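Local coordinates for protein P domain of VPI (Norovirus Hu/GI.7/TCH-060/USA/2003, PDB 4P26) that forms the protruding, dimeric outer part of the norovirus capsid and binds fucose- and N-acetylgalactosamine-containing glycans, probably host histo-blood group antigens used in attachment, at residues W108-F113 with G156-V161; I103-W108 with P172-S177; R5-P10 with V231-P236. All coordinates share one frame; numbering follows the deposited sequence.

Contact 1: W108-F113 with G156-V161; sequences WHVSTF and GTLAWV. With A2G (2-acetamido-2-deoxy-alpha-D-galactopyranose), chain E.
The imidazole of His109 lies flat over the six-membered ring of Trp160, a face-to-face stack with centroids 3.7 Å apart and planes 16° from parallel. His109 CB sits above the indole's five-membered ring as a CH-pi contact, so the histidine spans both rings. Trp160 holds CG between its backbone N and carbonyl carbon (chi1 57°), which folds the indole back under the histidine. Both rings offer edges to the N-acetylgalactosamine: its O3 lies in the imidazole plane, 3.0 Å from His109 NE2, and its methyl C8 is 3.4 Å from Trp160 CH2. Asp128 bonds ND1 and Ser162 bonds NE2, fixing the imidazole's rotation. A classic beta bulge underlies the pair: His109 O receives Ala159 N at 2.9 Å and, weakly, Trp160 N at 3.4 Å. On the other face, Leu158 CD1 packs 3.6 Å from Trp108 CB, apolar groups suited to a buried place. Gly156, lacking a side chain, lets the strands close to 3.8 Å from its CA to Thr112 CA, where Thr112 CG2 also packs. The two antiparallel strands are neighbours in the sheet, 124-129 flanking 107-114 and 65-72 flanking 153-162, while Met124 of the second subunit packs on Trp160.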
# COMPACT_ATOMS: atom_id res chain seq x y z
N TRP A 108 9.01 10.94 -14.87
CA TRP A 108 8.72 10.47 -13.52
C TRP A 108 9.67 11.14 -12.56
O TRP A 108 10.80 11.46 -12.90
CB TRP A 108 8.90 8.95 -13.38
CG TRP A 108 7.95 8.12 -14.17
CD1 TRP A 108 6.82 8.53 -14.80
CD2 TRP A 108 8.07 6.71 -14.42
NE1 TRP A 108 6.21 7.46 -15.43
CE2 TRP A 108 6.97 6.33 -15.21
CE3 TRP A 108 9.00 5.73 -14.05
CZ2 TRP A 108 6.76 5.02 -15.64
CZ3 TRP A 108 8.80 4.42 -14.48
CH2 TRP A 108 7.69 4.08 -15.26
N HIS A 109 9.20 11.33 -11.33
CA HIS A 109 10.05 11.82 -10.27
C HIS A 109 9.91 10.86 -9.10
O HIS A 109 8.85 10.76 -8.49
CB HIS A 109 9.68 13.27 -9.94
CG HIS A 109 9.70 14.16 -11.14
ND1 HIS A 109 10.87 14.71 -11.63
CD2 HIS A 109 8.72 14.53 -11.99
CE1 HIS A 109 10.59 15.42 -12.71
NE2 HIS A 109 9.30 15.32 -12.96
N VAL A 110 10.98 10.11 -8.86
CA VAL A 110 10.96 8.97 -7.95
C VAL A 110 11.84 9.25 -6.73
O VAL A 110 13.03 9.54 -6.87
CB VAL A 110 11.49 7.69 -8.67
CG1 VAL A 110 11.27 6.46 -7.80
CG2 VAL A 110 10.79 7.51 -10.02
N SER A 111 11.25 9.18 -5.54
CA SER A 111 11.97 9.47 -4.31
C SER A 111 12.55 8.19 -3.73
O SER A 111 11.81 7.29 -3.33
CB SER A 111 11.05 10.14 -3.29
OG SER A 111 11.78 10.61 -2.16
N THR A 112 13.88 8.11 -3.68
CA THR A 112 14.58 6.90 -3.26
C THR A 112 15.50 7.12 -2.05
O THR A 112 15.91 8.25 -1.77
CB THR A 112 15.42 6.27 -4.43
OG1 THR A 112 16.46 7.17 -4.83
CG2 THR A 112 14.52 5.98 -5.63
N PHE A 113 15.81 6.04 -1.34
CA PHE A 113 16.84 6.10 -0.30
C PHE A 113 17.85 4.98 -0.50
O PHE A 113 17.55 3.97 -1.14
CB PHE A 113 16.24 6.06 1.12
CG PHE A 113 15.66 4.72 1.51
CD1 PHE A 113 14.42 4.32 1.02
CD2 PHE A 113 16.34 3.87 2.38
CE1 PHE A 113 13.88 3.09 1.38
CE2 PHE A 113 15.80 2.65 2.75
CZ PHE A 113 14.57 2.25 2.25
N GLY A 156 12.81 3.10 -3.93
CA GLY A 156 11.94 4.26 -3.88
C GLY A 156 10.55 4.12 -4.47
O GLY A 156 10.16 3.06 -4.96
N THR A 157 9.82 5.23 -4.43
CA THR A 157 8.42 5.27 -4.83
C THR A 157 8.17 6.46 -5.75
O THR A 157 8.72 7.55 -5.53
CB THR A 157 7.49 5.40 -3.59
OG1 THR A 157 7.75 4.33 -2.67
CG2 THR A 157 6.03 5.36 -4.00
N LEU A 158 7.35 6.24 -6.78
CA LEU A 158 6.92 7.32 -7.65
C LEU A 158 6.25 8.42 -6.81
O LEU A 158 5.25 8.17 -6.13
CB LEU A 158 5.95 6.79 -8.72
CG LEU A 158 5.48 7.79 -9.77
CD1 LEU A 158 6.65 8.24 -10.67
CD2 LEU A 158 4.34 7.22 -10.61
N ALA A 159 6.80 9.62 -6.87
CA ALA A 159 6.30 10.73 -6.06
C ALA A 159 5.33 11.61 -6.85
O ALA A 159 4.28 12.01 -6.35
CB ALA A 159 7.45 11.57 -5.52
N TRP A 160 5.71 11.93 -8.09
CA TRP A 160 4.87 12.73 -8.97
C TRP A 160 5.30 12.60 -10.43
O TRP A 160 6.40 12.10 -10.71
CB TRP A 160 4.85 14.20 -8.54
CG TRP A 160 6.20 14.89 -8.45
CD1 TRP A 160 7.15 14.73 -7.48
CD2 TRP A 160 6.72 15.89 -9.35
NE1 TRP A 160 8.23 15.55 -7.72
CE2 TRP A 160 7.99 16.28 -8.86
CE3 TRP A 160 6.23 16.50 -10.51
CZ2 TRP A 160 8.78 17.23 -9.50
CZ3 TRP A 160 7.02 17.45 -11.15
CH2 TRP A 160 8.28 17.81 -10.64
N VAL A 161 4.44 13.03 -11.34
CA VAL A 161 4.75 12.96 -12.77
C VAL A 161 4.53 14.31 -13.46
O VAL A 161 3.78 15.16 -12.96
CB VAL A 161 3.91 11.87 -13.49
CG1 VAL A 161 4.16 10.50 -12.86
CG2 VAL A 161 2.43 12.23 -13.45
O5 A2G E . 9.50 20.51 -17.05
C1 A2G E . 10.52 20.40 -16.04
C2 A2G E . 10.31 19.12 -15.25
N2 A2G E . 11.35 19.00 -14.22
C3 A2G E . 10.38 17.92 -16.18
O3 A2G E . 10.05 16.73 -15.46
C4 A2G E . 9.40 18.12 -17.33
O4 A2G E . 8.06 18.09 -16.81
C5 A2G E . 9.66 19.45 -18.00
C6 A2G E . 8.66 19.65 -19.15
O6 A2G E . 8.76 20.99 -19.64
C7 A2G E . 11.17 19.44 -12.97
O7 A2G E . 12.02 19.36 -12.08
C8 A2G E . 9.81 20.07 -12.70

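Contact 2: I103-W108 with P172-S177; sequences IGACDW and PWKIPS. With A2G (2-acetamido-2-deoxy-alpha-D-galactopyranose), chain E.
The loop that leads into strand 107-114, near whose start Asp107 binds a sugar, packs against the irregular segment 172-177. Gly104 is the point of closest approach: its N donates to Lys174 O at 2.9 Å, reaching the oxygen from well above the carbonyl plane rather than along a lone pair. Its CA also makes a CA-H...O contact with Ile175 O at 3.5 Å. Glycine suits the place because its bare CA can lie directly against the Ile175 carbonyl carbon and the nitrogen of Pro176. With no side chain between them, the two backbones come to 3.8 Å, measured from Gly104 CA to Ile175 CA.

Around this backbone meeting the packing is apolar. The ring of Pro176 sets CG against the edge of the Trp108 indole, near its plane and 4.1 Å from CZ2, the two side chains crossing at about a right angle. The nearby ring atom NE1, joined to CZ2 through CE2, donates to Ile103 O at 2.9 Å, in the planes of both ring and carbonyl, so the buried N-H is satisfied within the loop. Gln131 also bonds that carbonyl oxygen. Ile103 CG2 rests 4.1 Å from Pro172 CA, while Ala105 CB touches the aliphatic CD of Lys174, whose extended chain carries its amine away.

At the strand end of the loop, Asp107 OD2 accepts a hydrogen bond at 2.9 Å from A2G O3 of the N-acetylgalactosamine; Ser162 and Pro163 bond the same sugar. The packing with 172-177 lies farther back along the same loop. A carboxylate near the start of a strand, accepting from a sugar hydroxyl, is consistent with the surface glycan site of a norovirus P domain.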
# COMPACT_ATOMS: atom_id res chain seq x y z
N ILE A 103 2.73 4.45 -15.68
CA ILE A 103 2.20 5.72 -16.17
C ILE A 103 3.01 6.16 -17.39
O ILE A 103 4.13 6.66 -17.25
CB ILE A 103 2.23 6.82 -15.09
CG1 ILE A 103 1.75 6.26 -13.74
CG2 ILE A 103 1.40 8.02 -15.51
CD1 ILE A 103 0.33 5.73 -13.77
N GLY A 104 2.44 5.98 -18.58
CA GLY A 104 3.23 6.15 -19.79
C GLY A 104 3.35 7.57 -20.29
O GLY A 104 2.56 8.44 -19.94
N ALA A 105 4.38 7.79 -21.10
CA ALA A 105 4.54 9.01 -21.89
C ALA A 105 4.65 10.28 -21.04
O ALA A 105 3.99 11.27 -21.32
CB ALA A 105 3.41 9.15 -22.92
N CYS A 106 5.48 10.23 -20.01
CA CYS A 106 5.71 11.39 -19.15
C CYS A 106 7.03 11.24 -18.39
O CYS A 106 7.61 10.15 -18.35
CB CYS A 106 4.55 11.55 -18.15
SG CYS A 106 4.26 10.10 -17.10
N ASP A 107 7.50 12.33 -17.80
CA ASP A 107 8.62 12.28 -16.86
C ASP A 107 8.16 11.74 -15.51
O ASP A 107 7.05 12.04 -15.06
CB ASP A 107 9.24 13.66 -16.68
CG ASP A 107 10.21 14.03 -17.78
OD1 ASP A 107 10.14 13.44 -18.89
OD2 ASP A 107 11.04 14.93 -17.55
N TRP A 108 9.01 10.94 -14.87
CA TRP A 108 8.72 10.47 -13.52
C TRP A 108 9.67 11.14 -12.56
O TRP A 108 10.80 11.46 -12.90
CB TRP A 108 8.90 8.95 -13.38
CG TRP A 108 7.95 8.12 -14.17
CD1 TRP A 108 6.82 8.53 -14.80
CD2 TRP A 108 8.07 6.71 -14.42
NE1 TRP A 108 6.21 7.46 -15.43
CE2 TRP A 108 6.97 6.33 -15.21
CE3 TRP A 108 9.00 5.73 -14.05
CZ2 TRP A 108 6.76 5.02 -15.64
CZ3 TRP A 108 8.80 4.42 -14.48
CH2 TRP A 108 7.69 4.08 -15.26
N PRO A 172 -2.50 10.02 -18.00
CA PRO A 172 -2.26 8.84 -17.15
C PRO A 172 -2.97 7.58 -17.67
O PRO A 172 -2.85 6.53 -17.04
CB PRO A 172 -2.86 9.26 -15.80
CG PRO A 172 -3.92 10.24 -16.14
CD PRO A 172 -3.40 10.99 -17.35
N TRP A 173 -3.68 7.69 -18.79
CA TRP A 173 -4.38 6.55 -19.37
C TRP A 173 -3.48 5.75 -20.30
O TRP A 173 -3.86 4.68 -20.79
CB TRP A 173 -5.64 7.02 -20.11
CG TRP A 173 -6.64 7.66 -19.19
CD1 TRP A 173 -6.57 8.92 -18.66
CD2 TRP A 173 -7.85 7.08 -18.69
NE1 TRP A 173 -7.66 9.15 -17.86
CE2 TRP A 173 -8.47 8.04 -17.87
CE3 TRP A 173 -8.48 5.84 -18.87
CZ2 TRP A 173 -9.68 7.81 -17.21
CZ3 TRP A 173 -9.68 5.61 -18.22
CH2 TRP A 173 -10.27 6.59 -17.40
N LYS A 174 -2.27 6.26 -20.53
CA LYS A 174 -1.28 5.59 -21.37
C LYS A 174 -0.30 4.74 -20.55
O LYS A 174 -0.17 4.94 -19.34
CB LYS A 174 -0.50 6.61 -22.20
CG LYS A 174 -1.33 7.33 -23.26
CD LYS A 174 -0.42 8.17 -24.13
CE LYS A 174 -1.20 9.08 -25.04
NZ LYS A 174 -0.32 10.18 -25.51
N ILE A 175 0.36 3.80 -21.21
CA ILE A 175 1.37 2.97 -20.56
C ILE A 175 2.74 3.24 -21.21
O ILE A 175 2.80 3.82 -22.30
CB ILE A 175 1.02 1.46 -20.63
CG1 ILE A 175 0.82 1.01 -22.08
CG2 ILE A 175 -0.21 1.17 -19.79
CD1 ILE A 175 0.99 -0.49 -22.26
N PRO A 176 3.83 2.85 -20.54
CA PRO A 176 5.15 3.11 -21.13
C PRO A 176 5.44 2.19 -22.30
O PRO A 176 4.70 1.23 -22.53
CB PRO A 176 6.11 2.77 -19.98
CG PRO A 176 5.28 2.79 -18.74
CD PRO A 176 3.93 2.34 -19.16
N SER A 177 6.51 2.50 -23.04
CA SER A 177 7.12 1.56 -23.97
C SER A 177 8.29 0.92 -23.25
O SER A 177 9.30 1.56 -23.02
CB SER A 177 7.62 2.26 -25.24
OG SER A 177 6.55 2.82 -25.97
O5 A2G E . 9.50 20.51 -17.05
C1 A2G E . 10.52 20.40 -16.04
C2 A2G E . 10.31 19.12 -15.25
N2 A2G E . 11.35 19.00 -14.22
C3 A2G E . 10.38 17.92 -16.18
O3 A2G E . 10.05 16.73 -15.46
C4 A2G E . 9.40 18.12 -17.33
O4 A2G E . 8.06 18.09 -16.81
C5 A2G E . 9.66 19.45 -18.00
C6 A2G E . 8.66 19.65 -19.15
O6 A2G E . 8.76 20.99 -19.64
C7 A2G E . 11.17 19.44 -12.97
O7 A2G E . 12.02 19.36 -12.08
C8 A2G E . 9.81 20.07 -12.70

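Contact 3: R5-P10 with V231-P236; sequences RQLTVP and VEQQAP
Gln233, the last helical residue of 224-233, reaches across to the N-terminal segment with its side chain extended, CG anti to the backbone N (chi1 -178°). Its amide meets Thr8 in two bonds: OE1 accepts Thr8 N at 3.1 Å, with an almost straight N-H...O angle of 178°, and NE2 donates to Thr8 OG1 at 2.9 Å. A glutamine suits the place, since one flat group offers both an acceptor and a donor to the same residue, and the pair of bonds fixes which way round the amide lies. His229, a turn earlier on the helix, also bonds Thr8 OG1.

The carbonyl of Gln233 belongs to the C-terminal end of the helix, where oxygens no longer have following turns to bond to. Arg5 serves them: its NE donates to Gln233 O at 2.9 Å, nearly in line with the C=O, and a bend at chi3 turns the guanidinium toward the neighbouring oxygen. A cation is well suited here, as the negative end of the helix dipole would be expected to attract it.

Gln234 leaves the helix with positive phi, 49°, and its carbonyl receives Arg5 NH2 at 3.2 Å. Its own amide turns back, NE2 donating to Val231 O at 2.8 Å.

Ala235 then sets its small CB over the backbone of Leu7, 4.1 Å from CA. Leu7 itself is buried, with Phe287 and Trp290 of strand 284-291 against it.

Pro236 brings CD to 3.2 Å from Arg5 O, and a water donates to both Arg5 O and Pro236 O, bridging the two carbonyls.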
# COMPACT_ATOMS: atom_id res chain seq x y z
N ARG A 5 -13.24 -24.09 -4.36
CA ARG A 5 -13.27 -22.77 -3.72
C ARG A 5 -14.27 -21.85 -4.43
O ARG A 5 -14.38 -21.86 -5.65
CB ARG A 5 -11.89 -22.19 -3.58
CG ARG A 5 -11.04 -23.06 -2.68
CD ARG A 5 -9.72 -22.40 -2.38
NE ARG A 5 -8.83 -22.47 -3.53
CZ ARG A 5 -8.09 -23.53 -3.83
NH1 ARG A 5 -8.16 -24.62 -3.07
NH2 ARG A 5 -7.30 -23.51 -4.89
N GLN A 6 -15.03 -21.10 -3.64
CA GLN A 6 -16.06 -20.21 -4.16
C GLN A 6 -15.53 -18.79 -4.30
O GLN A 6 -14.96 -18.24 -3.36
CB GLN A 6 -17.27 -20.21 -3.23
CG GLN A 6 -18.07 -21.48 -3.28
CD GLN A 6 -18.99 -21.51 -4.47
OE1 GLN A 6 -19.02 -22.48 -5.23
NE2 GLN A 6 -19.76 -20.44 -4.65
N LEU A 7 -15.72 -18.19 -5.48
CA LEU A 7 -15.27 -16.83 -5.71
C LEU A 7 -15.99 -15.84 -4.79
O LEU A 7 -17.22 -15.88 -4.66
CB LEU A 7 -15.50 -16.42 -7.17
CG LEU A 7 -15.09 -14.99 -7.53
CD1 LEU A 7 -13.57 -14.86 -7.58
CD2 LEU A 7 -15.73 -14.53 -8.84
N THR A 8 -15.22 -14.98 -4.15
CA THR A 8 -15.77 -13.83 -3.44
C THR A 8 -14.99 -12.60 -3.87
O THR A 8 -13.98 -12.71 -4.56
CB THR A 8 -15.67 -13.98 -1.90
OG1 THR A 8 -14.30 -14.13 -1.52
CG2 THR A 8 -16.48 -15.18 -1.41
N VAL A 9 -15.48 -11.43 -3.50
CA VAL A 9 -14.72 -10.19 -3.64
C VAL A 9 -14.64 -9.54 -2.25
O VAL A 9 -15.47 -9.85 -1.38
CB VAL A 9 -15.36 -9.25 -4.69
CG1 VAL A 9 -15.26 -9.87 -6.08
CG2 VAL A 9 -16.80 -8.96 -4.34
N PRO A 10 -13.64 -8.68 -2.02
CA PRO A 10 -13.41 -8.13 -0.68
C PRO A 10 -14.62 -7.45 -0.06
O PRO A 10 -15.25 -6.61 -0.71
CB PRO A 10 -12.31 -7.09 -0.91
CG PRO A 10 -11.56 -7.59 -2.08
CD PRO A 10 -12.58 -8.27 -2.97
N VAL A 231 -5.45 -13.53 -5.92
CA VAL A 231 -4.21 -14.30 -5.77
C VAL A 231 -4.29 -15.29 -4.60
O VAL A 231 -3.85 -16.44 -4.70
CB VAL A 231 -3.00 -13.36 -5.57
CG1 VAL A 231 -1.75 -14.14 -5.14
CG2 VAL A 231 -2.72 -12.58 -6.85
N GLU A 232 -4.86 -14.82 -3.50
CA GLU A 232 -4.96 -15.62 -2.29
C GLU A 232 -5.93 -16.75 -2.46
O GLU A 232 -5.71 -17.86 -1.99
CB GLU A 232 -5.54 -14.78 -1.18
CG GLU A 232 -4.58 -13.90 -0.49
CD GLU A 232 -5.20 -13.39 0.77
OE1 GLU A 232 -5.29 -14.17 1.73
OE2 GLU A 232 -5.67 -12.23 0.77
N GLN A 233 -7.05 -16.43 -3.09
CA GLN A 233 -8.18 -17.32 -3.09
C GLN A 233 -8.00 -18.45 -4.10
O GLN A 233 -8.44 -19.57 -3.85
CB GLN A 233 -9.46 -16.50 -3.30
CG GLN A 233 -10.75 -17.28 -3.28
CD GLN A 233 -11.96 -16.37 -3.25
OE1 GLN A 233 -12.13 -15.51 -4.11
NE2 GLN A 233 -12.81 -16.55 -2.25
N GLN A 234 -7.33 -18.17 -5.22
CA GLN A 234 -7.09 -19.18 -6.26
C GLN A 234 -8.38 -19.91 -6.62
O GLN A 234 -8.43 -21.14 -6.64
CB GLN A 234 -6.03 -20.18 -5.80
CG GLN A 234 -4.68 -19.56 -5.56
CD GLN A 234 -4.01 -19.23 -6.84
OE1 GLN A 234 -3.70 -20.12 -7.62
NE2 GLN A 234 -3.78 -17.95 -7.08
N ALA A 235 -9.44 -19.16 -6.90
CA ALA A 235 -10.75 -19.76 -7.13
C ALA A 235 -10.99 -20.10 -8.60
O ALA A 235 -10.57 -19.37 -9.50
CB ALA A 235 -11.84 -18.85 -6.62
N PRO A 236 -11.67 -21.24 -8.85
CA PRO A 236 -12.06 -21.65 -10.19
C PRO A 236 -13.14 -20.73 -10.74
O PRO A 236 -14.04 -20.33 -10.01
CB PRO A 236 -12.64 -23.05 -9.98
CG PRO A 236 -13.10 -23.05 -8.56
CD PRO A 236 -12.08 -22.21 -7.83
O HOH W 1 -15.60 -21.04 -7.94

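How the contacts relate
From the N terminus, the first modelled residues, 5-10, meet 231-236, so contact 3 closes the longest loop and fastens the N-terminal segment to the end of helix 224-233. Within that span, contact 2 closes a shorter loop, from 103-108 to 172-177, and contact 1 lies inside this in turn, pairing 108-113 with 156-161; none cross. Contacts 1 and 2 share Trp108 and touch directly, Val161 CB lying 3.5 Å from Asp107 O, so the six-stranded sheet and the loop feeding it are tied together beside one bound N-acetylgalactosamine. Contact 3 stands apart, its centre about 33 Å from that of contact 1, on the opposite side of the chain's centre.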